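Local coordinates for Non-reducing end alpha-L-arabinofuranosidase BoGH43B (Bacteroides ovatus, PDB 5JOZ), which cleaves terminal non-reducing alpha-L-arabinofuranoside residues from xyloglucan side branches, converting S units to X units during xyloglucan breakdown, at residues N7-P17 with H265-A273; S357-Q365 with G478-S486. All blocks are in the same frame, centred on the assembly; numbering follows the deposited sequence.

Both contacts are largely buried, their centres about 20 Å apart, in different parts of the enzyme. Contact 1 is centred about 8 Å from the centre of the molecule, in the family 43 catalytic domain, where an irregular loop with the probable proton acceptor Asp-16 closes on strand 269-277; it mixes hydrogen bonds and a long salt bridge with apolar packing. Contact 2 pairs two regular strands in the C-terminal concanavalin A-like domain: backbone bonds join them, while mostly apolar side chains, aromatic on one face, line the two sides. They meet at the domain boundary, where Arg-364 NE probably donates to Met-13 O (2.8 Å) and Val-479 N probably bonds to His-265 O.

Contact 1: residues N7-P17 with H265-A273; sequences NPIITGMNPDP and HLGRETFLA
Thr-270 faces the loop 7-17 at a classic beta bulge, within the catalytic beta-propeller of family 43. Ile-9 N and Ile-10 N both bond weakly to Thr-270 O, and Thr-270 N answers with a straight 3.1 Å bond to Ile-10 O. A threonine suits this place because its branches do different work: OG1 donates to Asn-14 O at 2.7 Å, in the carbonyl plane, whereas CG2, anti to the backbone N, packs on Pro-17 CB and Ile-9 CD1.

Glu-269 stretches out beyond CG until OE2 accepts from Gly-12 N (2.9 Å) on its anti side. The same oxygen forms a salt bridge with Arg-257, so the buried acid is matched. Gly-12, with phi at 73°, has a backbone shape that other residues adopt less readily.

Arg-268 accepts from Asn-14 N through its backbone O (2.9 Å). Arginine suits the place because its long chain carries the guanidinium past Pro-15 CB, which covers one face, to bond Phe-476 O through NH2. Asp-16, the probable proton acceptor, is held by Ser-31 at OD2. Its carboxylate stands 83° from the guanidinium plane, and the long salt bridge from OD1 to Arg-268 NH1 spans 3.9 Å with no N-H aimed at the oxygen.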
loop_
_atom_site.group_PDB
_atom_site.type_symbol
_atom_site.label_atom_id
_atom_site.label_comp_id
_atom_site.label_asym_id
_atom_site.label_seq_id
_atom_site.Cartn_x
_atom_site.Cartn_y
_atom_site.Cartn_z
ATOM N N ASN A 7 9.565 -15.110 2.378
ATOM C CA ASN A 7 9.006 -13.804 2.707
ATOM C C ASN A 7 9.787 -12.704 1.949
ATOM O O ASN A 7 10.963 -12.896 1.628
ATOM C CB ASN A 7 9.073 -13.526 4.222
ATOM C CG ASN A 7 7.810 -13.950 4.977
ATOM O OD1 ASN A 7 6.685 -13.691 4.546
ATOM N ND2 ASN A 7 8.001 -14.577 6.135
ATOM N N PRO A 8 9.163 -11.556 1.671
ATOM C CA PRO A 8 7.753 -11.271 1.998
ATOM C C PRO A 8 6.790 -11.885 1.003
ATOM O O PRO A 8 7.183 -12.193 -0.114
ATOM C CB PRO A 8 7.661 -9.739 1.913
ATOM C CG PRO A 8 9.038 -9.248 1.605
ATOM C CD PRO A 8 9.843 -10.393 1.084
ATOM N N ILE A 9 5.529 -12.025 1.405
ATOM C CA ILE A 9 4.497 -12.619 0.536
ATOM C C ILE A 9 3.860 -11.611 -0.431
ATOM O O ILE A 9 3.438 -11.984 -1.526
ATOM C CB ILE A 9 3.421 -13.392 1.339
ATOM C CG1 ILE A 9 2.828 -12.550 2.472
ATOM C CG2 ILE A 9 4.011 -14.680 1.910
ATOM C CD1 ILE A 9 1.412 -12.923 2.794
ATOM N N ILE A 10 3.804 -10.337 -0.050
ATOM C CA ILE A 10 3.356 -9.286 -0.959
ATOM C C ILE A 10 4.314 -8.114 -0.829
ATOM O O ILE A 10 4.469 -7.548 0.253
ATOM C CB ILE A 10 1.899 -8.826 -0.685
ATOM C CG1 ILE A 10 0.995 -10.020 -0.318
ATOM C CG2 ILE A 10 1.363 -8.101 -1.911
ATOM C CD1 ILE A 10 -0.441 -9.654 0.018
ATOM N N THR A 11 4.937 -7.750 -1.946
ATOM C CA THR A 11 6.026 -6.769 -1.977
ATOM C C THR A 11 5.537 -5.424 -2.455
ATOM O O THR A 11 4.411 -5.311 -2.912
ATOM C CB THR A 11 7.159 -7.247 -2.909
ATOM O OG1 THR A 11 6.626 -7.524 -4.198
ATOM C CG2 THR A 11 7.783 -8.505 -2.370
ATOM N N GLY A 12 6.391 -4.406 -2.359
ATOM C CA GLY A 12 5.993 -3.027 -2.671
ATOM C C GLY A 12 5.089 -2.506 -1.565
ATOM O O GLY A 12 4.795 -3.228 -0.604
ATOM N N MET A 13 4.646 -1.260 -1.694
ATOM C CA MET A 13 3.935 -0.608 -0.608
ATOM C C MET A 13 2.614 -1.312 -0.366
ATOM O O MET A 13 1.690 -1.197 -1.163
ATOM C CB MET A 13 3.719 0.875 -0.884
ATOM C CG MET A 13 3.241 1.636 0.351
ATOM S SD MET A 13 2.111 2.979 -0.001
ATOM C CE MET A 13 0.785 2.137 -0.858
ATOM N N ASN A 14 2.568 -2.050 0.747
ATOM C CA ASN A 14 1.440 -2.895 1.132
ATOM C C ASN A 14 1.381 -3.024 2.672
ATOM O O ASN A 14 1.501 -4.114 3.235
ATOM C CB ASN A 14 1.561 -4.268 0.456
ATOM C CG ASN A 14 0.879 -4.314 -0.907
ATOM O OD1 ASN A 14 -0.327 -4.099 -1.007
ATOM N ND2 ASN A 14 1.645 -4.600 -1.959
ATOM N N PRO A 15 1.192 -1.900 3.362
ATOM C CA PRO A 15 1.233 -1.925 4.814
ATOM C C PRO A 15 -0.085 -2.322 5.485
ATOM O O PRO A 15 -1.143 -2.345 4.849
ATOM C CB PRO A 15 1.574 -0.463 5.173
ATOM C CG PRO A 15 1.445 0.334 3.905
ATOM C CD PRO A 15 0.837 -0.559 2.873
ATOM N N ASP A 16 0.009 -2.612 6.782
ATOM C CA ASP A 16 -1.153 -2.789 7.674
ATOM C C ASP A 16 -2.068 -3.922 7.199
ATOM O O ASP A 16 -3.281 -3.721 7.052
ATOM C CB ASP A 16 -1.942 -1.475 7.794
ATOM C CG ASP A 16 -1.108 -0.329 8.330
ATOM O OD1 ASP A 16 -0.457 -0.506 9.375
ATOM O OD2 ASP A 16 -1.134 0.770 7.731
ATOM N N PRO A 17 -1.486 -5.112 6.938
ATOM C CA PRO A 17 -2.273 -6.173 6.329
ATOM C C PRO A 17 -3.378 -6.656 7.249
ATOM O O PRO A 17 -3.112 -6.870 8.441
ATOM C CB PRO A 17 -1.240 -7.286 6.093
ATOM C CG PRO A 17 -0.206 -7.069 7.134
ATOM C CD PRO A 17 -0.123 -5.574 7.263
ATOM N N HIS A 265 12.947 2.136 0.868
ATOM C CA HIS A 265 12.213 2.948 -0.117
ATOM C C HIS A 265 11.027 2.249 -0.771
ATOM O O HIS A 265 10.154 2.934 -1.286
ATOM C CB HIS A 265 13.157 3.516 -1.186
ATOM C CG HIS A 265 13.831 2.485 -2.038
ATOM N ND1 HIS A 265 14.862 1.694 -1.580
ATOM C CD2 HIS A 265 13.658 2.158 -3.342
ATOM C CE1 HIS A 265 15.274 0.901 -2.555
ATOM N NE2 HIS A 265 14.559 1.165 -3.635
ATOM N N LEU A 266 10.974 0.914 -0.743
ATOM C CA LEU A 266 9.836 0.189 -1.299
ATOM C C LEU A 266 8.573 0.311 -0.445
ATOM O O LEU A 266 7.481 0.035 -0.939
ATOM C CB LEU A 266 10.161 -1.292 -1.491
ATOM C CG LEU A 266 11.399 -1.687 -2.305
ATOM C CD1 LEU A 266 11.375 -3.188 -2.559
ATOM C CD2 LEU A 266 11.502 -0.925 -3.619
ATOM N N GLY A 267 8.715 0.706 0.821
ATOM C CA GLY A 267 7.577 0.859 1.723
ATOM C C GLY A 267 7.464 -0.321 2.674
ATOM O O GLY A 267 8.308 -1.225 2.674
ATOM N N ARG A 268 6.433 -0.309 3.505
ATOM C CA ARG A 268 6.198 -1.429 4.391
ATOM C C ARG A 268 5.449 -2.513 3.574
ATOM O O ARG A 268 4.468 -2.242 2.881
ATOM C CB ARG A 268 5.468 -0.982 5.663
ATOM C CG ARG A 268 6.266 0.032 6.501
ATOM C CD ARG A 268 5.404 0.743 7.544
ATOM N NE ARG A 268 4.349 1.575 6.926
ATOM C CZ ARG A 268 3.181 1.905 7.489
ATOM N NH1 ARG A 268 2.851 1.506 8.719
ATOM N NH2 ARG A 268 2.319 2.647 6.807
ATOM N N GLU A 269 5.982 -3.726 3.627
ATOM C CA GLU A 269 5.498 -4.863 2.859
ATOM C C GLU A 269 4.815 -5.863 3.803
ATOM O O GLU A 269 4.871 -5.703 5.020
ATOM C CB GLU A 269 6.692 -5.483 2.124
ATOM C CG GLU A 269 7.300 -4.495 1.138
ATOM C CD GLU A 269 8.620 -4.936 0.535
ATOM O OE1 GLU A 269 9.642 -4.893 1.250
ATOM O OE2 GLU A 269 8.641 -5.275 -0.673
ATOM N N THR A 270 4.193 -6.893 3.229
ATOM C CA THR A 270 3.400 -7.860 3.970
ATOM C C THR A 270 4.121 -9.195 4.086
ATOM O O THR A 270 4.600 -9.734 3.105
ATOM C CB THR A 270 2.033 -8.063 3.301
ATOM O OG1 THR A 270 1.286 -6.848 3.383
ATOM C CG2 THR A 270 1.228 -9.168 3.985
ATOM N N PHE A 271 4.129 -9.733 5.300
ATOM C CA PHE A 271 4.863 -10.933 5.663
ATOM C C PHE A 271 3.898 -11.981 6.215
ATOM O O PHE A 271 2.762 -11.669 6.593
ATOM C CB PHE A 271 5.921 -10.593 6.719
ATOM C CG PHE A 271 7.014 -9.684 6.216
ATOM C CD1 PHE A 271 6.796 -8.321 6.076
ATOM C CD2 PHE A 271 8.261 -10.198 5.873
ATOM C CE1 PHE A 271 7.796 -7.483 5.603
ATOM C CE2 PHE A 271 9.266 -9.373 5.400
ATOM C CZ PHE A 271 9.037 -8.008 5.267
ATOM N N LEU A 272 4.379 -13.220 6.267
ATOM C CA LEU A 272 3.604 -14.375 6.733
ATOM C C LEU A 272 4.448 -15.162 7.722
ATOM O O LEU A 272 5.612 -15.462 7.433
ATOM C CB LEU A 272 3.248 -15.271 5.543
ATOM C CG LEU A 272 2.374 -16.507 5.796
ATOM C CD1 LEU A 272 1.010 -16.100 6.352
ATOM C CD2 LEU A 272 2.201 -17.268 4.495
ATOM N N ALA A 273 3.883 -15.490 8.884
ATOM C CA ALA A 273 4.594 -16.313 9.863
ATOM C C ALA A 273 3.664 -17.297 10.584
ATOM O O ALA A 273 2.524 -16.955 10.880
ATOM C CB ALA A 273 5.318 -15.424 10.863
HETATM O O HOH W 1 6.308 0.607 -3.290
#

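Contact 2: residues S357-Q365 with G478-S486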
loop_
_atom_site.group_PDB
_atom_site.type_symbol
_atom_site.label_atom_id
_atom_site.label_comp_id
_atom_site.label_asym_id
_atom_site.label_seq_id
_atom_site.Cartn_x
_atom_site.Cartn_y
_atom_site.Cartn_z
ATOM N N SER A 357 -5.494 16.072 -7.787
ATOM C CA SER A 357 -5.105 14.912 -8.585
ATOM C C SER A 357 -4.402 15.301 -9.886
ATOM O O SER A 357 -5.069 15.625 -10.882
ATOM C CB SER A 357 -6.326 14.048 -8.873
ATOM O OG SER A 357 -5.945 12.804 -9.425
ATOM N N PRO A 358 -3.049 15.246 -9.894
ATOM C CA PRO A 358 -2.311 15.437 -11.136
ATOM C C PRO A 358 -2.489 14.259 -12.096
ATOM O O PRO A 358 -2.818 13.159 -11.663
ATOM C CB PRO A 358 -0.855 15.536 -10.673
ATOM C CG PRO A 358 -0.801 14.861 -9.358
ATOM C CD PRO A 358 -2.173 14.831 -8.781
ATOM N N SER A 359 -2.279 14.497 -13.387
ATOM C CA SER A 359 -2.354 13.439 -14.393
ATOM C C SER A 359 -1.164 12.449 -14.246
ATOM O O SER A 359 -0.170 12.496 -14.979
ATOM C CB SER A 359 -2.424 14.044 -15.800
ATOM O OG SER A 359 -3.425 15.056 -15.869
ATOM N N PHE A 360 -1.302 11.567 -13.268
ATOM C CA PHE A 360 -0.290 10.590 -12.899
ATOM C C PHE A 360 -0.997 9.253 -12.787
ATOM O O PHE A 360 -2.085 9.179 -12.214
ATOM C CB PHE A 360 0.343 10.964 -11.549
ATOM C CG PHE A 360 1.254 9.901 -10.977
ATOM C CD1 PHE A 360 0.739 8.847 -10.218
ATOM C CD2 PHE A 360 2.623 9.971 -11.169
ATOM C CE1 PHE A 360 1.569 7.885 -9.690
ATOM C CE2 PHE A 360 3.465 9.010 -10.643
ATOM C CZ PHE A 360 2.937 7.965 -9.904
ATOM N N ILE A 361 -0.390 8.217 -13.353
ATOM C CA ILE A 361 -0.880 6.846 -13.236
ATOM C C ILE A 361 0.341 5.961 -13.021
ATOM O O ILE A 361 1.231 5.877 -13.880
ATOM C CB ILE A 361 -1.667 6.388 -14.484
ATOM C CG1 ILE A 361 -2.783 7.407 -14.802
ATOM C CG2 ILE A 361 -2.255 4.985 -14.272
ATOM C CD1 ILE A 361 -3.767 7.003 -15.887
ATOM N N GLY A 362 0.396 5.313 -11.867
ATOM C CA GLY A 362 1.584 4.560 -11.504
ATOM C C GLY A 362 1.310 3.277 -10.772
ATOM O O GLY A 362 0.159 2.912 -10.519
ATOM N N ARG A 363 2.395 2.594 -10.435
ATOM C CA ARG A 363 2.297 1.388 -9.665
ATOM C C ARG A 363 3.443 1.246 -8.691
ATOM O O ARG A 363 4.530 1.793 -8.899
ATOM C CB ARG A 363 2.177 0.183 -10.590
ATOM C CG ARG A 363 3.457 -0.270 -11.260
ATOM C CD ARG A 363 3.314 -1.700 -11.741
ATOM N NE ARG A 363 2.719 -1.783 -13.062
ATOM C CZ ARG A 363 2.444 -2.919 -13.688
ATOM N NH1 ARG A 363 2.688 -4.093 -13.116
ATOM N NH2 ARG A 363 1.909 -2.878 -14.898
ATOM N N ARG A 364 3.172 0.475 -7.642
ATOM C CA ARG A 364 4.118 0.203 -6.577
ATOM C C ARG A 364 5.415 -0.411 -7.111
ATOM O O ARG A 364 5.373 -1.343 -7.918
ATOM C CB ARG A 364 3.502 -0.784 -5.585
ATOM C CG ARG A 364 2.324 -0.257 -4.780
ATOM C CD ARG A 364 1.445 -1.402 -4.316
ATOM N NE ARG A 364 0.293 -0.952 -3.525
ATOM C CZ ARG A 364 -0.804 -0.354 -4.002
ATOM N NH1 ARG A 364 -0.951 -0.088 -5.305
ATOM N NH2 ARG A 364 -1.782 -0.008 -3.154
ATOM N N GLN A 365 6.560 0.117 -6.682
ATOM C CA GLN A 365 7.831 -0.563 -6.939
ATOM C C GLN A 365 7.913 -1.822 -6.061
ATOM O O GLN A 365 8.205 -1.756 -4.871
ATOM C CB GLN A 365 9.024 0.347 -6.703
ATOM C CG GLN A 365 10.307 -0.240 -7.283
ATOM C CD GLN A 365 11.535 0.548 -6.918
ATOM O OE1 GLN A 365 11.454 1.747 -6.674
ATOM N NE2 GLN A 365 12.690 -0.121 -6.885
ATOM N N GLY A 478 5.672 4.202 0.189
ATOM C CA GLY A 478 6.873 3.792 -0.537
ATOM C C GLY A 478 6.746 4.162 -2.008
ATOM O O GLY A 478 5.708 4.651 -2.466
ATOM N N VAL A 479 7.809 3.915 -2.756
ATOM C CA VAL A 479 7.932 4.440 -4.118
ATOM C C VAL A 479 6.879 3.888 -5.097
ATOM O O VAL A 479 6.597 2.687 -5.122
ATOM C CB VAL A 479 9.353 4.168 -4.677
ATOM C CG1 VAL A 479 9.428 4.448 -6.173
ATOM C CG2 VAL A 479 10.388 5.006 -3.924
ATOM N N PHE A 480 6.307 4.777 -5.898
ATOM C CA PHE A 480 5.538 4.378 -7.075
ATOM C C PHE A 480 6.284 4.847 -8.304
ATOM O O PHE A 480 6.864 5.935 -8.298
ATOM C CB PHE A 480 4.156 5.018 -7.075
ATOM C CG PHE A 480 3.159 4.311 -6.222
ATOM C CD1 PHE A 480 3.306 4.285 -4.853
ATOM C CD2 PHE A 480 2.056 3.695 -6.786
ATOM C CE1 PHE A 480 2.372 3.644 -4.041
ATOM C CE2 PHE A 480 1.120 3.050 -5.986
ATOM C CZ PHE A 480 1.280 3.029 -4.608
ATOM N N ILE A 481 6.249 4.043 -9.353
ATOM C CA ILE A 481 6.787 4.431 -10.654
ATOM C C ILE A 481 5.579 4.562 -11.561
ATOM O O ILE A 481 4.736 3.668 -11.589
ATOM C CB ILE A 481 7.824 3.414 -11.161
ATOM C CG1 ILE A 481 8.975 3.358 -10.140
ATOM C CG2 ILE A 481 8.335 3.785 -12.550
ATOM C CD1 ILE A 481 10.212 2.614 -10.574
ATOM N N GLY A 482 5.473 5.692 -12.264
ATOM C CA GLY A 482 4.289 5.978 -13.053
ATOM C C GLY A 482 4.440 6.915 -14.234
ATOM O O GLY A 482 5.387 7.690 -14.323
ATOM N N MET A 483 3.457 6.833 -15.123
ATOM C CA MET A 483 3.308 7.738 -16.266
ATOM C C MET A 483 2.778 9.067 -15.749
ATOM O O MET A 483 2.008 9.102 -14.785
ATOM C CB MET A 483 2.345 7.144 -17.296
ATOM C CG MET A 483 2.841 5.831 -17.877
ATOM S SD MET A 483 1.608 4.865 -18.750
ATOM C CE MET A 483 0.609 4.280 -17.386
ATOM N N TYR A 484 3.196 10.149 -16.387
ATOM C CA TYR A 484 2.928 11.495 -15.884
ATOM C C TYR A 484 2.864 12.508 -17.021
ATOM O O TYR A 484 3.633 12.412 -17.976
ATOM C CB TYR A 484 4.029 11.892 -14.902
ATOM C CG TYR A 484 3.891 13.265 -14.297
ATOM C CD1 TYR A 484 2.842 13.556 -13.434
ATOM C CD2 TYR A 484 4.832 14.277 -14.559
ATOM C CE1 TYR A 484 2.720 14.807 -12.845
ATOM C CE2 TYR A 484 4.718 15.537 -13.975
ATOM C CZ TYR A 484 3.656 15.793 -13.119
ATOM O OH TYR A 484 3.497 17.026 -12.530
ATOM N N ALA A 485 1.942 13.464 -16.892
ATOM C CA ALA A 485 1.858 14.635 -17.748
ATOM C C ALA A 485 1.436 15.874 -16.936
ATOM O O ALA A 485 0.541 15.799 -16.111
ATOM C CB ALA A 485 0.857 14.380 -18.862
ATOM N N SER A 486 2.067 17.014 -17.190
ATOM C CA SER A 486 1.673 18.272 -16.558
ATOM C C SER A 486 2.125 19.473 -17.388
ATOM O O SER A 486 3.227 19.473 -17.942
ATOM C CB SER A 486 2.264 18.360 -15.147
ATOM O OG SER A 486 2.008 19.620 -14.543
HETATM O O HOH W 2 -1.389 17.111 -14.809
#
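Phe-480 lays one ring face against Arg-364, whose CA sits over the ring centre, 4.0 Å above the plane, while Gly-362 C lies at the ring edge. The Arg-364 guanidinium has Phe-480 CZ over one face, near the rim, but the two planes are 57° apart, not stacked flat. Phe-360 receives Phe-480 CB and Tyr-484 CD1 at its edge, and the Tyr-484 ring is met edge-on by Phe-360 CB and Pro-358 CB.

These groups belong to an antiparallel strand pair, 359-364 with 480-486, in a sheet of the concanavalin A-like beta-sandwich domain. With CG anti to the backbone N (chi1 171°), the Phe-360 ring reaches along the sheet, placing CZ 4.0 Å from Gly-482 CA. Gly-362 and Gly-482 pair closely, CA to CA 3.4 Å, and a beta carbon on Gly-482 would clash with that ring; glycine fits both places. The opposite face carries Ile-361, beta-branched and suited to a strand, and the flexible, apolar Met-483; both pack on Leu-343 and Leu-345.

Phe-480 also stacks on Tyr-35 of the catalytic domain. With an alanine here, Tyr-35 would probably lose its stacking partner and Arg-364 the ring it lies along, leaving the arginine to be steadied by its bond to Met-13 O.

Backbone bonds join the middle of the pair, including Ile-361 N to Met-483 O (2.9 Å); at the 359 end a water links Ser-359 N to Ala-485 O. Just beyond strand 359-364, Gln-365 N donates to Val-479 O at 3.0 Å, almost straight at 177°.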